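Local structure of benzoylformate decarboxylase (Mycobacterium smegmatis, 4Q9D) at residues F24-S29 with L48-A53; A87-N92 with K123-W128; N92-I97 with V148-P153; Y130-A135 with L159-D164. The protein belongs to the thiamine pyrophosphate-dependent enzymes and assembles as a tetramer, each subunit joining three parallel-sheet α/β domains, with a magnesium ion bound in the C-terminal one. One frame throughout, in Å; residues are numbered along the deposited sequence.

Contact 1. Residues F24-S29 with L48-A53; sequences FGNPGS and LQEASA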
# COMPACT_ATOMS: atom_id res chain seq x y z
N PHE B 24 -9.81 -25.48 2.22
CA PHE B 24 -10.93 -24.89 2.95
C PHE B 24 -11.42 -23.72 2.13
O PHE B 24 -10.63 -22.90 1.67
CB PHE B 24 -10.47 -24.39 4.33
CG PHE B 24 -9.99 -25.50 5.21
CD1 PHE B 24 -8.72 -26.00 5.06
CD2 PHE B 24 -10.84 -26.07 6.15
CE1 PHE B 24 -8.26 -27.07 5.86
CE2 PHE B 24 -10.41 -27.12 6.94
CZ PHE B 24 -9.12 -27.63 6.79
N GLY B 25 -12.72 -23.63 1.93
CA GLY B 25 -13.19 -22.47 1.23
C GLY B 25 -14.67 -22.44 1.02
O GLY B 25 -15.43 -23.22 1.59
N ASN B 26 -15.06 -21.50 0.18
CA ASN B 26 -16.41 -21.39 -0.30
C ASN B 26 -16.31 -21.01 -1.79
O ASN B 26 -15.83 -19.93 -2.14
CB ASN B 26 -17.16 -20.33 0.52
CG ASN B 26 -18.58 -20.19 0.09
OD1 ASN B 26 -18.87 -19.64 -0.98
ND2 ASN B 26 -19.49 -20.69 0.92
N PRO B 27 -16.78 -21.89 -2.66
CA PRO B 27 -16.55 -21.80 -4.11
C PRO B 27 -17.39 -20.70 -4.79
O PRO B 27 -18.52 -20.42 -4.38
CB PRO B 27 -16.99 -23.17 -4.61
CG PRO B 27 -18.10 -23.55 -3.67
CD PRO B 27 -17.76 -22.94 -2.32
N GLY B 28 -16.83 -20.09 -5.82
CA GLY B 28 -17.56 -19.15 -6.65
C GLY B 28 -17.11 -19.26 -8.10
O GLY B 28 -16.18 -20.01 -8.41
N SER B 29 -17.75 -18.48 -8.96
CA SER B 29 -17.52 -18.55 -10.41
C SER B 29 -16.06 -18.39 -10.77
O SER B 29 -15.55 -19.12 -11.64
CB SER B 29 -18.33 -17.44 -11.11
OG SER B 29 -18.10 -16.17 -10.46
N LEU B 48 -19.93 -22.25 5.15
CA LEU B 48 -20.98 -21.37 4.65
C LEU B 48 -20.60 -19.88 4.53
O LEU B 48 -21.34 -19.12 3.91
CB LEU B 48 -22.25 -21.52 5.50
CG LEU B 48 -22.80 -22.97 5.45
CD1 LEU B 48 -24.01 -23.16 6.36
CD2 LEU B 48 -23.16 -23.35 4.03
N GLN B 49 -19.49 -19.46 5.15
CA GLN B 49 -19.03 -18.07 5.04
C GLN B 49 -17.52 -18.06 5.20
O GLN B 49 -16.96 -18.89 5.92
CB GLN B 49 -19.69 -17.15 6.08
CG GLN B 49 -19.78 -15.64 5.66
CD GLN B 49 -18.72 -14.74 6.35
OE1 GLN B 49 -17.85 -15.23 7.07
NE2 GLN B 49 -18.83 -13.42 6.13
N GLU B 50 -16.86 -17.11 4.53
CA GLU B 50 -15.41 -17.11 4.41
C GLU B 50 -14.66 -16.85 5.72
O GLU B 50 -13.55 -17.35 5.89
CB GLU B 50 -14.94 -16.14 3.33
CG GLU B 50 -15.28 -16.60 1.94
CD GLU B 50 -16.66 -16.11 1.46
OE1 GLU B 50 -17.44 -15.53 2.27
OE2 GLU B 50 -16.94 -16.31 0.25
N ALA B 51 -15.26 -16.08 6.64
CA ALA B 51 -14.57 -15.88 7.93
C ALA B 51 -14.35 -17.24 8.58
O ALA B 51 -13.32 -17.50 9.20
CB ALA B 51 -15.40 -14.99 8.86
N SER B 52 -15.35 -18.11 8.44
CA SER B 52 -15.30 -19.47 8.97
C SER B 52 -14.29 -20.34 8.22
O SER B 52 -13.54 -21.08 8.82
CB SER B 52 -16.68 -20.13 8.89
OG SER B 52 -17.45 -19.78 10.01
N ALA B 53 -14.28 -20.25 6.89
CA ALA B 53 -13.33 -21.04 6.11
C ALA B 53 -11.89 -20.78 6.55
O ALA B 53 -11.11 -21.70 6.75
CB ALA B 53 -13.49 -20.71 4.61
O HOH W 1 -15.08 -17.41 -1.04
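L48 sets its carbonyl group broadside to the amide of N26, where strand 22-25 of a parallel α/β sheet in the N-terminal domain runs out against the start of helix 50-64. L48 C and L48 O are equally near N26 ND2, at 3.9 Å, without a hydrogen bond; ND2 bonds instead to S47 O and to Y464 OH of the second subunit. Q49 occupies the N-cap position. Its OE1 accepts from A51 N at 2.8 Å, with the donor lifted 46° out of the carbonyl plane. E50 begins the helix, and the bend in its chain (chi2 90°) brings OE2 to 4.0 Å from N26 CB, the carboxylate turned 50° from the N26 amide. The facing polar ends have their partners outside this pair: N80 ND2 for E50 OE1, and Y439 OH of the second subunit for N26 OD1. A water donates both to E50 OE2 and to N26 O, bridging the two segments. One turn along the helix comes A53, whose CA lies 5.1 Å from that of G25. The F24 ring leads off toward M56, A57 and F60, while A53 CB rests 3.8 Å from G25 CA.

Contact 2. Residues A87-N92 with K123-W128; sequences AAYRAN and KPWVKW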
# COMPACT_ATOMS: atom_id res chain seq x y z
N ALA B 87 -6.28 -12.77 12.72
CA ALA B 87 -6.06 -13.82 13.73
C ALA B 87 -4.98 -14.83 13.32
O ALA B 87 -4.12 -15.18 14.12
CB ALA B 87 -7.39 -14.54 14.06
N ALA B 88 -5.03 -15.31 12.08
CA ALA B 88 -4.05 -16.26 11.58
C ALA B 88 -2.66 -15.62 11.54
O ALA B 88 -1.64 -16.24 11.84
CB ALA B 88 -4.46 -16.77 10.15
N TYR B 89 -2.62 -14.36 11.11
CA TYR B 89 -1.37 -13.66 11.03
C TYR B 89 -0.76 -13.49 12.46
O TYR B 89 0.43 -13.75 12.68
CB TYR B 89 -1.57 -12.30 10.37
CG TYR B 89 -0.26 -11.54 10.21
CD1 TYR B 89 0.44 -11.60 9.03
CD2 TYR B 89 0.26 -10.76 11.25
CE1 TYR B 89 1.64 -10.91 8.85
CE2 TYR B 89 1.46 -10.07 11.10
CZ TYR B 89 2.15 -10.15 9.91
OH TYR B 89 3.33 -9.47 9.73
N ARG B 90 -1.59 -13.07 13.42
CA ARG B 90 -1.11 -12.93 14.82
C ARG B 90 -0.68 -14.27 15.44
O ARG B 90 0.22 -14.31 16.27
CB ARG B 90 -2.17 -12.27 15.70
CG ARG B 90 -2.52 -10.81 15.34
CD ARG B 90 -1.35 -9.88 15.50
NE ARG B 90 -1.78 -8.49 15.70
CZ ARG B 90 -0.93 -7.46 15.81
NH1 ARG B 90 0.39 -7.66 15.73
NH2 ARG B 90 -1.39 -6.23 15.98
N ALA B 91 -1.32 -15.37 15.04
CA ALA B 91 -0.93 -16.72 15.51
C ALA B 91 0.28 -17.33 14.81
O ALA B 91 0.68 -18.47 15.12
CB ALA B 91 -2.14 -17.70 15.40
N ASN B 92 0.85 -16.61 13.85
CA ASN B 92 1.91 -17.21 13.01
C ASN B 92 1.51 -18.55 12.36
O ASN B 92 2.26 -19.53 12.35
CB ASN B 92 3.21 -17.35 13.81
CG ASN B 92 3.70 -16.02 14.39
OD1 ASN B 92 3.79 -15.85 15.60
ND2 ASN B 92 3.97 -15.07 13.52
N LYS B 123 -3.13 -6.79 2.58
CA LYS B 123 -2.14 -6.01 3.32
C LYS B 123 -2.85 -5.18 4.39
O LYS B 123 -3.96 -4.71 4.16
CB LYS B 123 -1.38 -5.09 2.37
CG LYS B 123 -0.49 -5.86 1.36
CD LYS B 123 0.41 -4.85 0.60
CE LYS B 123 1.35 -5.52 -0.45
NZ LYS B 123 2.08 -4.41 -1.17
N PRO B 124 -2.27 -5.04 5.58
CA PRO B 124 -0.96 -5.52 5.91
C PRO B 124 -0.96 -6.84 6.70
O PRO B 124 -0.17 -7.00 7.54
CB PRO B 124 -0.45 -4.42 6.81
CG PRO B 124 -1.64 -4.08 7.60
CD PRO B 124 -2.80 -4.22 6.68
N TRP B 125 -1.83 -7.75 6.40
CA TRP B 125 -1.95 -8.96 7.21
C TRP B 125 -1.49 -10.25 6.55
O TRP B 125 -1.98 -11.33 6.88
CB TRP B 125 -3.38 -9.08 7.75
CG TRP B 125 -3.66 -7.91 8.65
CD1 TRP B 125 -4.39 -6.80 8.35
CD2 TRP B 125 -3.16 -7.71 9.98
NE1 TRP B 125 -4.40 -5.93 9.42
CE2 TRP B 125 -3.66 -6.46 10.43
CE3 TRP B 125 -2.37 -8.47 10.84
CZ2 TRP B 125 -3.37 -5.96 11.69
CZ3 TRP B 125 -2.08 -7.97 12.12
CH2 TRP B 125 -2.58 -6.72 12.52
N VAL B 126 -0.52 -10.15 5.63
CA VAL B 126 0.11 -11.35 5.08
C VAL B 126 1.62 -11.14 5.01
O VAL B 126 2.07 -10.01 4.88
CB VAL B 126 -0.41 -11.66 3.65
CG1 VAL B 126 -1.77 -12.31 3.70
CG2 VAL B 126 -0.40 -10.37 2.77
N LYS B 127 2.39 -12.23 5.08
CA LYS B 127 3.83 -12.16 4.85
C LYS B 127 4.15 -11.78 3.41
O LYS B 127 5.19 -11.24 3.14
CB LYS B 127 4.53 -13.50 5.15
CG LYS B 127 4.48 -13.96 6.61
CD LYS B 127 5.26 -15.28 6.78
CE LYS B 127 6.78 -15.04 6.75
NZ LYS B 127 7.49 -16.37 7.00
N TRP B 128 3.23 -12.07 2.49
CA TRP B 128 3.51 -11.96 1.09
C TRP B 128 2.19 -12.04 0.34
O TRP B 128 1.29 -12.81 0.71
CB TRP B 128 4.41 -13.11 0.65
CG TRP B 128 4.85 -13.09 -0.79
CD1 TRP B 128 5.58 -12.11 -1.41
CD2 TRP B 128 4.65 -14.12 -1.78
NE1 TRP B 128 5.81 -12.45 -2.72
CE2 TRP B 128 5.27 -13.69 -2.96
CE3 TRP B 128 3.99 -15.35 -1.78
CZ2 TRP B 128 5.24 -14.44 -4.15
CZ3 TRP B 128 3.99 -16.10 -2.95
CH2 TRP B 128 4.60 -15.65 -4.11
O HOH W 2 2.75 -7.23 7.36
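Y89 and W125 bring their CA atoms to 6.1 Å where the last turn of helix 82-90, closed by a Schellman motif at N92, runs past a loop that carries a cis peptide before P124. The side chains do the rest. Y89 leaves the helix with CG anti to its own N (chi1 -178°), and its ring receives the edge of the W125 indole on a face. The evidence for an offset edge-to-face pair is an interplanar angle of 86° with centroids 5.4 Å apart, Y89 CD2 meeting W125 CE3 at 3.5 Å. Y89 CD1 lies 3.2 Å from W125 O. On its indole edge W125 also meets R90: W125 CZ3 lies 3.6 Å from R90 NE, over one face of the guanidinium, the two planes 67° apart. P124 CG covers part of one indole face. A water donates to P124 O at 2.9 Å and makes a weak bond with Y89 OH. R90 NH1 forms a salt bridge with D110 of the second subunit, whose M121 packs on W125. No direct hydrogen bond joins the two segments, so the direct contact is mainly van der Waals and edge-to-face, supplemented by that one water, weakly held at Y89 OH. Because R90 faces the rim of the indole and not its π cloud, this is no cation-pi pair, and the arginine's charge is probably balanced mainly across the subunit interface.

Contact 3. Residues N92-I97 with V148-P153; sequences NTPLII and VAMQPP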
# COMPACT_ATOMS: atom_id res chain seq x y z
N ASN B 92 0.85 -16.61 13.85
CA ASN B 92 1.91 -17.21 13.01
C ASN B 92 1.51 -18.55 12.36
O ASN B 92 2.26 -19.53 12.35
CB ASN B 92 3.21 -17.35 13.81
CG ASN B 92 3.70 -16.02 14.39
OD1 ASN B 92 3.79 -15.85 15.60
ND2 ASN B 92 3.97 -15.07 13.52
N THR B 93 0.31 -18.60 11.82
CA THR B 93 -0.16 -19.83 11.21
C THR B 93 0.20 -19.86 9.71
O THR B 93 -0.12 -18.90 9.00
CB THR B 93 -1.67 -19.96 11.35
OG1 THR B 93 -2.01 -19.83 12.74
CG2 THR B 93 -2.17 -21.32 10.81
N PRO B 94 0.86 -20.94 9.24
CA PRO B 94 1.22 -21.01 7.81
C PRO B 94 0.03 -21.34 6.91
O PRO B 94 -0.19 -22.50 6.59
CB PRO B 94 2.27 -22.15 7.76
CG PRO B 94 1.88 -23.07 8.89
CD PRO B 94 1.32 -22.11 10.00
N LEU B 95 -0.74 -20.33 6.52
CA LEU B 95 -1.86 -20.57 5.63
C LEU B 95 -1.53 -20.04 4.24
O LEU B 95 -1.03 -18.93 4.12
CB LEU B 95 -3.13 -19.88 6.13
CG LEU B 95 -3.64 -20.36 7.50
CD1 LEU B 95 -4.91 -19.63 7.86
CD2 LEU B 95 -3.90 -21.87 7.46
N ILE B 96 -1.86 -20.81 3.22
CA ILE B 96 -1.78 -20.31 1.85
C ILE B 96 -3.19 -19.92 1.41
O ILE B 96 -4.06 -20.77 1.19
CB ILE B 96 -1.17 -21.36 0.91
CG1 ILE B 96 0.24 -21.69 1.40
CG2 ILE B 96 -1.18 -20.86 -0.57
CD1 ILE B 96 0.86 -22.84 0.68
N ILE B 97 -3.42 -18.61 1.33
CA ILE B 97 -4.74 -18.11 0.99
C ILE B 97 -4.75 -17.83 -0.52
O ILE B 97 -3.90 -17.08 -1.01
CB ILE B 97 -5.09 -16.80 1.75
CG1 ILE B 97 -4.69 -16.85 3.25
CG2 ILE B 97 -6.58 -16.46 1.56
CD1 ILE B 97 -5.52 -17.81 4.04
N VAL B 148 7.39 -19.12 1.68
CA VAL B 148 7.27 -17.91 2.51
C VAL B 148 6.49 -18.22 3.80
O VAL B 148 6.92 -17.85 4.88
CB VAL B 148 6.60 -16.74 1.80
CG1 VAL B 148 6.36 -15.55 2.81
CG2 VAL B 148 7.43 -16.29 0.56
N ALA B 149 5.36 -18.91 3.66
CA ALA B 149 4.52 -19.29 4.79
C ALA B 149 5.29 -20.10 5.83
O ALA B 149 5.05 -19.94 7.03
CB ALA B 149 3.29 -20.12 4.29
N MET B 150 6.19 -20.97 5.38
CA MET B 150 6.79 -21.99 6.24
C MET B 150 8.10 -21.57 6.86
O MET B 150 8.50 -22.13 7.87
CB MET B 150 6.98 -23.31 5.48
CG MET B 150 5.66 -24.02 5.17
SD MET B 150 4.86 -24.63 6.70
CE MET B 150 5.91 -26.05 7.07
N GLN B 151 8.77 -20.57 6.27
CA GLN B 151 10.00 -20.07 6.86
C GLN B 151 9.67 -19.19 8.06
O GLN B 151 8.62 -18.54 8.09
CB GLN B 151 10.87 -19.33 5.85
CG GLN B 151 11.34 -20.25 4.70
CD GLN B 151 12.22 -19.51 3.70
OE1 GLN B 151 13.33 -19.94 3.40
NE2 GLN B 151 11.72 -18.38 3.19
N PRO B 152 10.54 -19.20 9.08
CA PRO B 152 10.18 -18.55 10.35
C PRO B 152 10.32 -17.02 10.29
O PRO B 152 11.17 -16.53 9.57
CB PRO B 152 11.20 -19.13 11.35
CG PRO B 152 12.39 -19.51 10.50
CD PRO B 152 11.77 -20.01 9.18
N PRO B 153 9.45 -16.27 10.99
CA PRO B 153 8.28 -16.82 11.67
C PRO B 153 7.17 -17.12 10.67
O PRO B 153 6.96 -16.34 9.73
CB PRO B 153 7.85 -15.68 12.60
CG PRO B 153 8.23 -14.45 11.83
CD PRO B 153 9.51 -14.80 11.09
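P94 is the bump of this contact, and the hollow is formed by A149 and M150 in the final turn of helix 138-150. P94 is the centre of an inverse gamma turn, closed by a weak bond from L95 N to T93 O, so the chain is sharply bent where its ring faces the helix. CB of P94 does most of the touching: it lies 3.6 Å from A149 O, 4.1 Å from A149 CB and 3.7 Å from M150 SD. M150 shapes one wall, its chain folded at chi2 (-68°) and again at chi3 (-75°), which curls the sulfur alongside CB and CG of P94. The small methyl of A149 forms the floor, and I96 CG1 approaches the same methyl, A149 CB, from another direction, at 4.5 Å. A second, shallower fit lies further along, where P153, after a cis peptide, sets CB 4.0 Å from N92 ND2; that amide nitrogen also hydrogen-bonds to M154 O. Strand 95-101 is thus met by helix 138-150 on the I96 side, with A145 and Y146 continuing the cover, while L95 and I97 pack against L54 of helix 50-64, and strands 68-72 and 157-162 flank it within the sheet.

Contact 4. Residues Y130-A135 with L159-D164; sequences YEPARA and LSIPLD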
# COMPACT_ATOMS: atom_id res chain seq x y z
N TYR B 130 0.69 -11.93 -3.85
CA TYR B 130 1.23 -12.01 -5.22
C TYR B 130 0.19 -12.45 -6.23
O TYR B 130 -0.67 -13.28 -5.91
CB TYR B 130 2.38 -13.02 -5.21
CG TYR B 130 3.22 -13.09 -6.47
CD1 TYR B 130 4.03 -12.03 -6.86
CD2 TYR B 130 3.24 -14.25 -7.23
CE1 TYR B 130 4.83 -12.12 -8.02
CE2 TYR B 130 4.05 -14.36 -8.37
CZ TYR B 130 4.82 -13.30 -8.76
OH TYR B 130 5.60 -13.45 -9.90
N GLU B 131 0.25 -11.89 -7.43
CA GLU B 131 -0.53 -12.37 -8.58
C GLU B 131 0.47 -12.63 -9.70
O GLU B 131 1.15 -11.72 -10.13
CB GLU B 131 -1.48 -11.28 -9.04
CG GLU B 131 -2.44 -11.69 -10.19
CD GLU B 131 -3.64 -10.75 -10.24
OE1 GLU B 131 -4.68 -11.00 -9.57
OE2 GLU B 131 -3.52 -9.73 -10.92
N PRO B 132 0.59 -13.89 -10.17
CA PRO B 132 1.65 -14.19 -11.17
C PRO B 132 1.55 -13.34 -12.44
O PRO B 132 0.45 -13.05 -12.91
CB PRO B 132 1.40 -15.65 -11.50
CG PRO B 132 0.78 -16.22 -10.23
CD PRO B 132 -0.12 -15.11 -9.73
N ALA B 133 2.70 -12.96 -12.97
CA ALA B 133 2.82 -12.17 -14.21
C ALA B 133 2.38 -13.00 -15.43
O ALA B 133 2.17 -12.45 -16.50
CB ALA B 133 4.28 -11.75 -14.38
N ARG B 134 2.26 -14.32 -15.27
CA ARG B 134 1.80 -15.15 -16.38
C ARG B 134 1.32 -16.51 -15.86
O ARG B 134 1.77 -16.96 -14.80
CB ARG B 134 2.91 -15.31 -17.42
CG ARG B 134 4.10 -16.08 -16.90
CD ARG B 134 5.16 -16.42 -17.99
NE ARG B 134 6.20 -17.24 -17.34
CZ ARG B 134 7.07 -18.02 -17.98
NH1 ARG B 134 7.05 -18.09 -19.30
NH2 ARG B 134 7.94 -18.73 -17.30
N ALA B 135 0.40 -17.13 -16.60
CA ALA B 135 -0.17 -18.44 -16.24
C ALA B 135 0.89 -19.47 -15.90
O ALA B 135 0.72 -20.28 -14.98
CB ALA B 135 -1.06 -18.97 -17.35
N LEU B 159 -2.26 -15.44 -2.64
CA LEU B 159 -2.01 -15.62 -4.08
C LEU B 159 -3.30 -15.42 -4.81
O LEU B 159 -4.30 -16.07 -4.51
CB LEU B 159 -1.58 -17.06 -4.35
CG LEU B 159 -0.12 -17.42 -4.52
CD1 LEU B 159 -0.06 -18.91 -4.87
CD2 LEU B 159 0.49 -16.60 -5.67
N SER B 160 -3.28 -14.53 -5.79
CA SER B 160 -4.44 -14.23 -6.61
C SER B 160 -4.20 -14.87 -7.98
O SER B 160 -3.14 -14.62 -8.59
CB SER B 160 -4.53 -12.73 -6.81
OG SER B 160 -5.70 -12.42 -7.55
N ILE B 161 -5.13 -15.68 -8.48
CA ILE B 161 -4.91 -16.41 -9.75
C ILE B 161 -6.03 -16.17 -10.77
O ILE B 161 -7.16 -16.66 -10.61
CB ILE B 161 -4.79 -17.95 -9.54
CG1 ILE B 161 -3.87 -18.30 -8.34
CG2 ILE B 161 -4.34 -18.63 -10.86
CD1 ILE B 161 -2.44 -17.88 -8.58
N PRO B 162 -5.71 -15.41 -11.83
CA PRO B 162 -6.66 -15.20 -12.94
C PRO B 162 -7.26 -16.54 -13.43
O PRO B 162 -6.55 -17.53 -13.61
CB PRO B 162 -5.80 -14.55 -14.02
CG PRO B 162 -4.74 -13.77 -13.23
CD PRO B 162 -4.42 -14.73 -12.05
N LEU B 163 -8.57 -16.60 -13.58
CA LEU B 163 -9.24 -17.88 -13.80
C LEU B 163 -8.80 -18.60 -15.09
O LEU B 163 -8.97 -19.81 -15.21
CB LEU B 163 -10.76 -17.70 -13.75
CG LEU B 163 -11.41 -16.83 -14.84
CD1 LEU B 163 -11.76 -17.67 -16.12
CD2 LEU B 163 -12.66 -16.21 -14.27
N ASP B 164 -8.22 -17.87 -16.03
CA ASP B 164 -7.88 -18.47 -17.32
C ASP B 164 -6.54 -19.16 -17.24
O ASP B 164 -6.17 -19.87 -18.16
CB ASP B 164 -7.93 -17.44 -18.49
CG ASP B 164 -7.10 -16.20 -18.22
OD1 ASP B 164 -7.16 -15.67 -17.09
OD2 ASP B 164 -6.38 -15.73 -19.12
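The Y130 ring has L159 CD2 at its edge, close to the ring plane and 3.9 Å from Y130 CD2; the two side chains lie next to each other and point the same way, from the same side of the sheet. The Y130 ring also stacks with that of W128, and V108 of the third subunit packs on Y130. The other flat group that matters is the E131 carboxylate. S160 OG donates to E131 OE1 over 2.7 Å, and the oxygen uses its anti lone pair, the one turned away from OE2. CG anti to the backbone N (chi1 -176°) and a chain extended beyond it carry the carboxylate to S160, and Q101 NE2 is a second partner of OE1. Y130 and L159 form a parallel bridge between strand 128-130, outermost in this chain's six-stranded sheet, and strand 157-162. Strand 128-130, helix 138-150 and strand 157-162 follow one another as a β-α-β crossover between neighbouring strands. S160 N gives Y130 O a nearly straight bond (2.9 Å, 166° at the hydrogen), within the carbonyl plane, and L159 CA adds a C-H···O contact to the same oxygen. S160 O, in turn, receives the CA-H of E131 at 3.4 Å. In a parallel pairing the next amide in register would be that of P132, which has no N-H, so the pairing cannot continue in the usual way. P132 instead places CD 3.3 Å from S160 O, and the same CD lies 3.8 Å from I161 CD1, the proline and isoleucine side chains crossing at about a right angle.

From the N terminus, contact 1 comes first, closing the loop from strand 22-25 through strand 43-46 to the start of helix 50-64, before any other opens. Contact 2 ties the end of helix 82-90 to the loop leading into strand 128-130, and contact 3 opens directly after it, sharing N92. Contact 2 closes at 123-128, before contact 3 returns at 148-153, so the two cross; K127 NZ joins them through V148 O and P153 O. Contact 4 opens at 130-135, inside contact 3, and closes after it, so these cross too, linked by L159 N to I97 O. Contacts 1, 3 and 4 reach the same parallel sheet; contacts 1 and 2 touch the second subunit.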